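Local atomic coordinates of protein-glutamine gamma-glutamyltransferase 2 (Pagrus major, PDB entry 1G0D), a protein that probably catalyses calcium-dependent cross-linking of peptide-bound glutamine to lysine side chains or other primary amines, releasing ammonia, and probably also binds GTP. Residues C371-G379 with L438-K448; P614-A625 with R659-L670. One frame throughout, in Å; residues are numbered along the deposited sequence.

Contact 1: C371-G379 with L438-K448; sequences CPVAAIKEG and LHYKYPEGSQK. With SO4 (sulfate ion), chain B.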
loop_
_atom_site.group_PDB
_atom_site.type_symbol
_atom_site.label_atom_id
_atom_site.label_comp_id
_atom_site.label_asym_id
_atom_site.label_seq_id
_atom_site.Cartn_x
_atom_site.Cartn_y
_atom_site.Cartn_z
ATOM N N CYS A 371 12.257 1.677 -8.219
ATOM C CA CYS A 371 12.439 2.443 -9.452
ATOM C C CYS A 371 12.219 3.951 -9.250
ATOM O O CYS A 371 11.169 4.378 -8.804
ATOM C CB CYS A 371 11.461 1.947 -10.543
ATOM S SG CYS A 371 11.594 2.927 -12.049
ATOM N N PRO A 372 13.207 4.778 -9.612
ATOM C CA PRO A 372 13.026 6.211 -9.440
ATOM C C PRO A 372 11.782 6.724 -10.115
ATOM O O PRO A 372 11.620 6.533 -11.304
ATOM C CB PRO A 372 14.266 6.792 -10.098
ATOM C CG PRO A 372 15.309 5.724 -9.914
ATOM C CD PRO A 372 14.532 4.472 -10.185
ATOM N N VAL A 373 10.897 7.371 -9.381
ATOM C CA VAL A 373 9.728 7.961 -10.020
ATOM C C VAL A 373 10.199 9.015 -11.067
ATOM O O VAL A 373 9.479 9.348 -12.010
ATOM C CB VAL A 373 8.857 8.683 -9.000
ATOM C CG1 VAL A 373 7.715 9.368 -9.692
ATOM C CG2 VAL A 373 8.374 7.720 -7.976
ATOM N N ALA A 374 11.415 9.539 -10.893
ATOM C CA ALA A 374 11.974 10.542 -11.813
ATOM C C ALA A 374 12.381 9.936 -13.135
ATOM O O ALA A 374 12.356 10.628 -14.152
ATOM C CB ALA A 374 13.179 11.223 -11.196
ATOM N N ALA A 375 12.779 8.658 -13.110
ATOM C CA ALA A 375 13.184 7.939 -14.315
ATOM C C ALA A 375 11.922 7.722 -15.110
ATOM O O ALA A 375 11.950 7.667 -16.328
ATOM C CB ALA A 375 13.806 6.607 -13.972
ATOM N N ILE A 376 10.800 7.597 -14.426
ATOM C CA ILE A 376 9.539 7.428 -15.142
ATOM C C ILE A 376 9.184 8.766 -15.807
ATOM O O ILE A 376 8.974 8.840 -17.026
ATOM C CB ILE A 376 8.380 6.990 -14.184
ATOM C CG1 ILE A 376 8.738 5.663 -13.485
ATOM C CG2 ILE A 376 7.087 6.859 -14.962
ATOM C CD1 ILE A 376 9.082 4.563 -14.433
ATOM N N LYS A 377 9.146 9.828 -15.012
ATOM C CA LYS A 377 8.808 11.150 -15.536
ATOM C C LYS A 377 9.613 11.531 -16.759
ATOM O O LYS A 377 9.060 12.030 -17.734
ATOM C CB LYS A 377 9.038 12.210 -14.467
ATOM C CG LYS A 377 7.982 13.284 -14.373
ATOM C CD LYS A 377 8.037 14.191 -15.550
ATOM C CE LYS A 377 6.961 15.273 -15.457
ATOM N NZ LYS A 377 7.091 16.057 -14.200
ATOM N N GLU A 378 10.916 11.289 -16.711
ATOM C CA GLU A 378 11.793 11.668 -17.812
ATOM C C GLU A 378 12.006 10.607 -18.883
ATOM O O GLU A 378 12.675 10.853 -19.892
ATOM C CB GLU A 378 13.138 12.130 -17.248
ATOM C CG GLU A 378 13.104 13.484 -16.499
ATOM C CD GLU A 378 12.232 14.557 -17.177
ATOM O OE1 GLU A 378 11.422 15.188 -16.467
ATOM O OE2 GLU A 378 12.348 14.788 -18.405
ATOM N N GLY A 379 11.429 9.432 -18.649
ATOM C CA GLY A 379 11.525 8.338 -19.588
ATOM C C GLY A 379 12.839 7.591 -19.633
ATOM O O GLY A 379 13.235 7.146 -20.697
ATOM N N LEU A 438 1.375 14.574 -12.006
ATOM C CA LEU A 438 2.493 15.252 -12.624
ATOM C C LEU A 438 3.904 14.806 -12.144
ATOM O O LEU A 438 4.880 15.111 -12.803
ATOM C CB LEU A 438 2.302 16.753 -12.470
ATOM C CG LEU A 438 3.376 17.497 -13.245
ATOM C CD1 LEU A 438 3.109 17.423 -14.717
ATOM C CD2 LEU A 438 3.391 18.923 -12.809
ATOM N N HIS A 439 4.025 14.098 -11.014
ATOM C CA HIS A 439 5.346 13.627 -10.546
ATOM C C HIS A 439 5.739 12.516 -11.511
ATOM O O HIS A 439 6.918 12.173 -11.669
ATOM C CB HIS A 439 5.300 12.905 -9.196
ATOM C CG HIS A 439 4.891 13.737 -8.032
ATOM N ND1 HIS A 439 4.592 15.079 -8.124
ATOM C CD2 HIS A 439 4.737 13.404 -6.726
ATOM C CE1 HIS A 439 4.263 15.541 -6.927
ATOM N NE2 HIS A 439 4.348 14.547 -6.060
ATOM N N TYR A 440 4.708 11.888 -12.073
ATOM C CA TYR A 440 4.902 10.767 -12.971
ATOM C C TYR A 440 4.924 11.128 -14.403
ATOM O O TYR A 440 5.692 10.546 -15.152
ATOM C CB TYR A 440 3.834 9.706 -12.766
ATOM C CG TYR A 440 4.069 8.922 -11.510
ATOM C CD1 TYR A 440 3.456 9.283 -10.312
ATOM C CD2 TYR A 440 4.897 7.810 -11.520
ATOM C CE1 TYR A 440 3.658 8.551 -9.161
ATOM C CE2 TYR A 440 5.113 7.064 -10.374
ATOM C CZ TYR A 440 4.488 7.436 -9.197
ATOM O OH TYR A 440 4.671 6.662 -8.075
ATOM N N LYS A 441 4.103 12.085 -14.815
ATOM C CA LYS A 441 4.131 12.394 -16.226
ATOM C C LYS A 441 3.839 13.813 -16.646
ATOM O O LYS A 441 3.080 14.518 -16.007
ATOM C CB LYS A 441 3.198 11.436 -16.978
ATOM C CG LYS A 441 1.923 11.065 -16.256
ATOM C CD LYS A 441 1.459 9.729 -16.740
ATOM C CE LYS A 441 0.159 9.850 -17.514
ATOM N NZ LYS A 441 0.267 9.091 -18.799
ATOM N N TYR A 442 4.448 14.216 -17.750
ATOM C CA TYR A 442 4.260 15.541 -18.262
ATOM C C TYR A 442 2.843 15.594 -18.741
ATOM O O TYR A 442 2.304 14.588 -19.149
ATOM C CB TYR A 442 5.224 15.757 -19.377
ATOM C CG TYR A 442 6.574 16.064 -18.823
ATOM C CD1 TYR A 442 6.813 17.289 -18.212
ATOM C CD2 TYR A 442 7.626 15.172 -18.952
ATOM C CE1 TYR A 442 8.060 17.622 -17.751
ATOM C CE2 TYR A 442 8.880 15.497 -18.495
ATOM C CZ TYR A 442 9.093 16.734 -17.894
ATOM O OH TYR A 442 10.342 17.088 -17.421
ATOM N N PRO A 443 2.212 16.773 -18.702
ATOM C CA PRO A 443 0.821 16.884 -19.137
ATOM C C PRO A 443 0.638 16.373 -20.536
ATOM O O PRO A 443 1.516 16.507 -21.377
ATOM C CB PRO A 443 0.505 18.368 -19.004
ATOM C CG PRO A 443 1.820 19.037 -18.836
ATOM C CD PRO A 443 2.778 18.064 -18.286
ATOM N N GLU A 444 -0.517 15.767 -20.760
ATOM C CA GLU A 444 -0.877 15.179 -22.031
ATOM C C GLU A 444 -0.780 16.152 -23.191
ATOM O O GLU A 444 -1.370 17.224 -23.150
ATOM C CB GLU A 444 -2.286 14.690 -21.913
ATOM C CG GLU A 444 -2.666 13.667 -22.901
ATOM C CD GLU A 444 -4.122 13.379 -22.739
ATOM O OE1 GLU A 444 -4.494 12.956 -21.618
ATOM O OE2 GLU A 444 -4.895 13.597 -23.702
ATOM N N GLY A 445 -0.062 15.775 -24.236
ATOM C CA GLY A 445 0.088 16.670 -25.367
ATOM C C GLY A 445 1.302 17.597 -25.296
ATOM O O GLY A 445 1.790 18.086 -26.307
ATOM N N SER A 446 1.801 17.851 -24.099
ATOM C CA SER A 446 2.955 18.706 -23.951
ATOM C C SER A 446 4.052 18.241 -24.899
ATOM O O SER A 446 4.109 17.086 -25.264
ATOM C CB SER A 446 3.443 18.674 -22.482
ATOM O OG SER A 446 3.829 17.376 -22.055
ATOM N N GLN A 447 4.907 19.153 -25.320
ATOM C CA GLN A 447 5.996 18.784 -26.190
ATOM C C GLN A 447 6.930 18.034 -25.302
ATOM O O GLN A 447 7.750 17.247 -25.768
ATOM C CB GLN A 447 6.719 20.014 -26.745
ATOM C CG GLN A 447 8.012 19.710 -27.570
ATOM C CD GLN A 447 7.752 18.989 -28.927
ATOM O OE1 GLN A 447 8.522 18.094 -29.323
ATOM N NE2 GLN A 447 6.676 19.386 -29.635
ATOM N N LYS A 448 6.837 18.286 -24.004
ATOM C CA LYS A 448 7.725 17.570 -23.118
ATOM C C LYS A 448 7.268 16.121 -23.101
ATOM O O LYS A 448 8.097 15.226 -23.085
ATOM C CB LYS A 448 7.736 18.188 -21.723
ATOM C CG LYS A 448 8.935 19.114 -21.523
ATOM C CD LYS A 448 10.069 18.470 -20.712
ATOM C CE LYS A 448 10.903 17.411 -21.485
ATOM N NZ LYS A 448 11.918 16.661 -20.616
HETATM S S SO4 B . 6.246 15.283 -2.672
HETATM O O1 SO4 B . 6.818 14.716 -3.797
HETATM O O2 SO4 B . 7.005 14.882 -1.549
HETATM O O3 SO4 B . 6.507 16.638 -2.861
HETATM O O4 SO4 B . 4.830 15.039 -2.663
HETATM O O HOH W 1 6.376 9.092 -17.833
#

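Contact 2: P614-A625 with R659-L670; sequences PLKGGVFTLEGA and RKLLVDFDSDRL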
loop_
_atom_site.group_PDB
_atom_site.type_symbol
_atom_site.label_atom_id
_atom_site.label_comp_id
_atom_site.label_asym_id
_atom_site.label_seq_id
_atom_site.Cartn_x
_atom_site.Cartn_y
_atom_site.Cartn_z
ATOM N N PRO A 614 -32.799 -10.709 3.335
ATOM C CA PRO A 614 -32.194 -10.686 4.666
ATOM C C PRO A 614 -30.698 -11.016 4.453
ATOM O O PRO A 614 -30.367 -11.726 3.505
ATOM C CB PRO A 614 -32.923 -11.816 5.393
ATOM C CG PRO A 614 -33.139 -12.832 4.304
ATOM C CD PRO A 614 -33.497 -11.984 3.077
ATOM N N LEU A 615 -29.801 -10.495 5.292
ATOM C CA LEU A 615 -28.376 -10.825 5.168
ATOM C C LEU A 615 -28.069 -11.630 6.395
ATOM O O LEU A 615 -28.500 -11.307 7.492
ATOM C CB LEU A 615 -27.489 -9.582 5.171
ATOM C CG LEU A 615 -28.126 -8.186 5.196
ATOM C CD1 LEU A 615 -27.073 -7.191 5.570
ATOM C CD2 LEU A 615 -28.688 -7.851 3.846
ATOM N N LYS A 616 -27.359 -12.712 6.233
ATOM C CA LYS A 616 -27.053 -13.459 7.414
ATOM C C LYS A 616 -25.579 -13.682 7.401
ATOM O O LYS A 616 -24.929 -13.533 6.371
ATOM C CB LYS A 616 -27.822 -14.781 7.464
ATOM C CG LYS A 616 -28.090 -15.434 6.122
ATOM C CD LYS A 616 -28.699 -16.832 6.324
ATOM C CE LYS A 616 -29.738 -17.190 5.236
ATOM N NZ LYS A 616 -30.923 -16.250 5.188
ATOM N N GLY A 617 -25.058 -14.054 8.557
ATOM C CA GLY A 617 -23.630 -14.243 8.705
ATOM C C GLY A 617 -22.981 -12.899 8.990
ATOM O O GLY A 617 -21.759 -12.765 8.837
ATOM N N GLY A 618 -23.808 -11.924 9.404
ATOM C CA GLY A 618 -23.350 -10.576 9.699
ATOM C C GLY A 618 -22.286 -10.540 10.767
ATOM O O GLY A 618 -22.540 -10.971 11.880
ATOM N N VAL A 619 -21.091 -10.067 10.404
ATOM C CA VAL A 619 -19.943 -9.922 11.320
ATOM C C VAL A 619 -19.416 -8.504 11.214
ATOM O O VAL A 619 -19.206 -8.008 10.096
ATOM C CB VAL A 619 -18.687 -10.667 10.926
ATOM C CG1 VAL A 619 -18.172 -11.387 12.094
ATOM C CG2 VAL A 619 -18.888 -11.480 9.705
ATOM N N PHE A 620 -19.158 -7.876 12.358
ATOM C CA PHE A 620 -18.583 -6.545 12.379
ATOM C C PHE A 620 -17.171 -6.835 12.900
ATOM O O PHE A 620 -17.014 -7.665 13.798
ATOM C CB PHE A 620 -19.328 -5.662 13.381
ATOM C CG PHE A 620 -20.649 -5.148 12.889
ATOM C CD1 PHE A 620 -20.715 -4.008 12.109
ATOM C CD2 PHE A 620 -21.826 -5.808 13.201
ATOM C CE1 PHE A 620 -21.954 -3.525 11.638
ATOM C CE2 PHE A 620 -23.063 -5.343 12.743
ATOM C CZ PHE A 620 -23.124 -4.205 11.961
ATOM N N THR A 621 -16.147 -6.205 12.324
ATOM C CA THR A 621 -14.766 -6.387 12.805
ATOM C C THR A 621 -14.260 -5.001 13.121
ATOM O O THR A 621 -14.349 -4.125 12.268
ATOM C CB THR A 621 -13.849 -6.959 11.744
ATOM O OG1 THR A 621 -14.479 -8.093 11.131
ATOM C CG2 THR A 621 -12.508 -7.336 12.363
ATOM N N LEU A 622 -13.734 -4.784 14.327
ATOM C CA LEU A 622 -13.269 -3.448 14.707
ATOM C C LEU A 622 -11.789 -3.390 15.044
ATOM O O LEU A 622 -11.251 -4.307 15.648
ATOM C CB LEU A 622 -14.030 -2.930 15.929
ATOM C CG LEU A 622 -15.537 -2.885 16.185
ATOM C CD1 LEU A 622 -15.942 -1.452 16.419
ATOM C CD2 LEU A 622 -16.305 -3.454 15.061
ATOM N N GLU A 623 -11.120 -2.308 14.656
ATOM C CA GLU A 623 -9.713 -2.160 14.981
ATOM C C GLU A 623 -9.263 -0.713 14.881
ATOM O O GLU A 623 -9.898 0.105 14.213
ATOM C CB GLU A 623 -8.870 -3.007 14.056
ATOM C CG GLU A 623 -8.543 -2.294 12.794
ATOM C CD GLU A 623 -7.451 -2.979 12.035
ATOM O OE1 GLU A 623 -6.383 -3.243 12.631
ATOM O OE2 GLU A 623 -7.671 -3.267 10.840
ATOM N N GLY A 624 -8.153 -0.407 15.550
ATOM C CA GLY A 624 -7.608 0.935 15.503
ATOM C C GLY A 624 -6.222 0.962 16.119
ATOM O O GLY A 624 -6.048 0.418 17.205
ATOM N N ALA A 625 -5.235 1.538 15.417
ATOM C CA ALA A 625 -3.869 1.653 15.933
ATOM C C ALA A 625 -4.056 2.417 17.223
ATOM O O ALA A 625 -4.705 3.466 17.218
ATOM C CB ALA A 625 -3.003 2.476 14.981
ATOM N N ARG A 659 -6.813 9.240 17.319
ATOM C CA ARG A 659 -6.824 7.941 16.697
ATOM C C ARG A 659 -8.059 7.730 15.866
ATOM O O ARG A 659 -9.035 8.462 15.982
ATOM C CB ARG A 659 -6.699 6.888 17.788
ATOM C CG ARG A 659 -5.793 7.326 18.929
ATOM C CD ARG A 659 -5.067 6.158 19.549
ATOM N NE ARG A 659 -3.668 6.446 19.828
ATOM C CZ ARG A 659 -2.678 6.332 18.944
ATOM N NH1 ARG A 659 -1.434 6.618 19.290
ATOM N NH2 ARG A 659 -2.921 5.934 17.714
ATOM N N LYS A 660 -7.988 6.738 14.995
ATOM C CA LYS A 660 -9.085 6.415 14.086
ATOM C C LYS A 660 -9.590 4.962 14.306
ATOM O O LYS A 660 -8.779 4.005 14.409
ATOM C CB LYS A 660 -8.604 6.635 12.641
ATOM C CG LYS A 660 -8.080 8.044 12.377
ATOM C CD LYS A 660 -9.040 8.815 11.481
ATOM C CE LYS A 660 -8.940 10.327 11.650
ATOM N NZ LYS A 660 -7.510 10.715 11.663
ATOM N N LEU A 661 -10.915 4.811 14.432
ATOM C CA LEU A 661 -11.515 3.497 14.667
ATOM C C LEU A 661 -12.092 3.074 13.357
ATOM O O LEU A 661 -12.876 3.817 12.738
ATOM C CB LEU A 661 -12.594 3.559 15.740
ATOM C CG LEU A 661 -13.241 2.226 16.095
ATOM C CD1 LEU A 661 -12.226 1.246 16.655
ATOM C CD2 LEU A 661 -14.373 2.488 17.088
ATOM N N LEU A 662 -11.655 1.890 12.928
ATOM C CA LEU A 662 -12.056 1.309 11.641
ATOM C C LEU A 662 -12.994 0.105 11.799
ATOM O O LEU A 662 -12.844 -0.725 12.700
ATOM C CB LEU A 662 -10.815 0.883 10.837
ATOM C CG LEU A 662 -9.911 1.934 10.195
ATOM C CD1 LEU A 662 -9.398 2.942 11.204
ATOM C CD2 LEU A 662 -8.742 1.217 9.617
ATOM N N VAL A 663 -13.988 0.031 10.923
ATOM C CA VAL A 663 -14.932 -1.058 10.974
ATOM C C VAL A 663 -15.352 -1.581 9.595
ATOM O O VAL A 663 -15.583 -0.824 8.634
ATOM C CB VAL A 663 -16.188 -0.639 11.782
ATOM C CG1 VAL A 663 -17.151 -1.788 11.882
ATOM C CG2 VAL A 663 -15.777 -0.197 13.165
ATOM N N ASP A 664 -15.420 -2.908 9.536
ATOM C CA ASP A 664 -15.839 -3.649 8.370
ATOM C C ASP A 664 -17.074 -4.532 8.684
ATOM O O ASP A 664 -17.202 -5.093 9.772
ATOM C CB ASP A 664 -14.690 -4.534 7.907
ATOM C CG ASP A 664 -15.121 -5.530 6.861
ATOM O OD1 ASP A 664 -15.206 -5.151 5.666
ATOM O OD2 ASP A 664 -15.390 -6.695 7.233
ATOM N N PHE A 665 -17.993 -4.631 7.730
ATOM C CA PHE A 665 -19.173 -5.497 7.874
ATOM C C PHE A 665 -19.348 -6.402 6.654
ATOM O O PHE A 665 -19.380 -5.928 5.504
ATOM C CB PHE A 665 -20.479 -4.693 8.073
ATOM C CG PHE A 665 -21.740 -5.552 8.027
ATOM C CD1 PHE A 665 -22.201 -6.221 9.168
ATOM C CD2 PHE A 665 -22.428 -5.745 6.828
ATOM C CE1 PHE A 665 -23.328 -7.078 9.101
ATOM C CE2 PHE A 665 -23.544 -6.591 6.763
ATOM C CZ PHE A 665 -23.989 -7.257 7.896
ATOM N N ASP A 666 -19.451 -7.706 6.912
ATOM C CA ASP A 666 -19.684 -8.668 5.839
ATOM C C ASP A 666 -20.884 -9.567 6.131
ATOM O O ASP A 666 -21.190 -9.892 7.289
ATOM C CB ASP A 666 -18.456 -9.542 5.556
ATOM C CG ASP A 666 -18.555 -10.255 4.201
ATOM O OD1 ASP A 666 -18.146 -11.432 4.123
ATOM O OD2 ASP A 666 -19.039 -9.639 3.218
ATOM N N SER A 667 -21.553 -9.969 5.058
ATOM C CA SER A 667 -22.726 -10.801 5.173
ATOM C C SER A 667 -22.781 -11.547 3.870
ATOM O O SER A 667 -22.017 -11.221 2.960
ATOM C CB SER A 667 -23.953 -9.912 5.296
ATOM O OG SER A 667 -24.050 -9.104 4.135
ATOM N N ASP A 668 -23.686 -12.522 3.776
ATOM C CA ASP A 668 -23.843 -13.324 2.555
ATOM C C ASP A 668 -24.192 -12.474 1.339
ATOM O O ASP A 668 -23.543 -12.588 0.302
ATOM C CB ASP A 668 -24.922 -14.411 2.731
ATOM C CG ASP A 668 -26.281 -13.842 3.098
ATOM O OD1 ASP A 668 -27.268 -14.607 3.044
ATOM O OD2 ASP A 668 -26.372 -12.645 3.448
ATOM N N ARG A 669 -25.187 -11.606 1.485
ATOM C CA ARG A 669 -25.630 -10.758 0.405
ATOM C C ARG A 669 -25.075 -9.336 0.402
ATOM O O ARG A 669 -25.133 -8.656 -0.633
ATOM C CB ARG A 669 -27.150 -10.721 0.400
ATOM C CG ARG A 669 -27.760 -12.108 0.441
ATOM C CD ARG A 669 -27.711 -12.781 -0.924
ATOM N NE ARG A 669 -28.976 -12.584 -1.621
ATOM C CZ ARG A 669 -29.223 -11.559 -2.434
ATOM N NH1 ARG A 669 -30.413 -11.442 -3.040
ATOM N NH2 ARG A 669 -28.266 -10.651 -2.656
ATOM N N LEU A 670 -24.568 -8.866 1.547
ATOM C CA LEU A 670 -23.976 -7.513 1.628
ATOM C C LEU A 670 -22.524 -7.625 2.016
ATOM O O LEU A 670 -22.190 -8.029 3.150
ATOM C CB LEU A 670 -24.658 -6.643 2.662
ATOM C CG LEU A 670 -25.225 -5.298 2.206
ATOM C CD1 LEU A 670 -24.978 -4.278 3.282
ATOM C CD2 LEU A 670 -24.649 -4.859 0.911
HETATM O O HOH W 2 -29.838 -14.481 2.240
HETATM O O HOH W 3 -6.238 2.702 13.402
#

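Contact 1: C371-G379 with L438-K448
The backbones of 371-379 and 438-448 come closest at Lys377 and Tyr440, whose CA atoms lie 4.7 Å apart; there the short helix 373-378 rests against the weakly bonded helical turn at about 438-440. Lys377 buries the largest share of any residue here. Its chain bends at chi2 (-70°), passes over one face of the Tyr442 ring and crosses that side chain at about a right angle. Lys377 NZ donates to Leu438 O at 2.8 Å, almost in line with the carbonyl bond. Lys377 NZ also lies above the ring, 4.2 Å from the Tyr442 centroid in a cation-pi contact, so the carbonyl and the ring face probably both stabilise the charge. Lys448 CB lies over the opposite face of this ring, toward the rim, and the ring is held between two lysine chains. At its rim the Tyr442 hydroxyl donates to Glu378 OE1, a bond modelled too short for its length to be trusted. Glu378 OE2 forms a salt bridge to Lys448 NZ at 2.9 Å, though the hydrogen bond within it is weak.

The helix follows directly on strand 368-372, an outer strand of the catalytic-core sheet that also contains Asp355 of the active site, and it ends in a Schellman motif at Gly379. At its start Val373 CG1, anti to the backbone N (chi1 176°), sits over a face of Tyr440, 3.7 Å from the ring centroid in a CH-pi contact. Ile376 CG2 meets the edge of that ring. The phenol oxygen of Tyr440 is hydrogen-bonded to Trp334 NE1. A water donates to both Ile376 O and Tyr440 O. Pro443 to Ser446 form a type II turn, and Ser446 OG is hydrogen-bonded to Pro443 O at 2.6 Å, beside Glu444, a probable calcium ligand.

Contact 2: P614-A625 with R659-L670
Arg659 NH2 makes a weak hydrogen bond to Ala625 O, ahead of the antiparallel bridges of 659-666 with 619-624. A water links Lys660 O to Ala625 N. Leu662 N donates to Glu623 O at 2.8 Å, the first of three hydrogen-bonded pairs; the N-to-C directions of the short strands differ by 161°. Val663 lies side by side with Leu622, CG2 to CD1 3.5 Å. Asp664 pairs with Thr621. Phe665, CG anti to the backbone N (chi1 172°), sets CD1 over the centre of the Phe620 ring, 3.6 Å from Phe620 CZ, the planes inclined at 48°. With an alanine at Phe620 the Phe665 ring would probably lose the face beneath CD1, opening a gap into which it could turn. Asp666 completes the last pair, with Val619. Ser667 OG forms an ST motif with Leu670 N, while Asp668 OD2 accepts from Lys616 N at 3.0 Å and from Arg669 N on the opposite face of the carboxylate. Leu670 CB packs on Leu615 CD1. This implies that in the C-terminal Ig-like domain the face of Phe620, Leu622, Val663 and Phe665 packs within the domain, while the mixed face's Glu623, Asp664 and Asp666 are held by partners including Thr250, Arg248 and Tyr247.

In the fold
From the N terminus, the chain passes the active-site residues Cys272, His332 and Asp355 before reaching 371-379. Contact 1 closes a loop of 58 residues, which includes helix 387-395 and strands 397-403 and 409-414, and ties helix 373-378, which follows edge strand 368-372 of the core sheet, to the turn at 438-440 and the start of helix 447-456. Contact 2 opens only after this and closes a 33-residue loop without helix, joining neighbouring strands of the C-terminal domain. The two therefore follow in series and neither nest nor cross. Their centres are 40 Å apart, on opposite sides of the chain's centre, and their nearest atoms about 22 Å. Contact 2 still reaches the chain before contact 1 through Tyr247, Arg248 and Thr250.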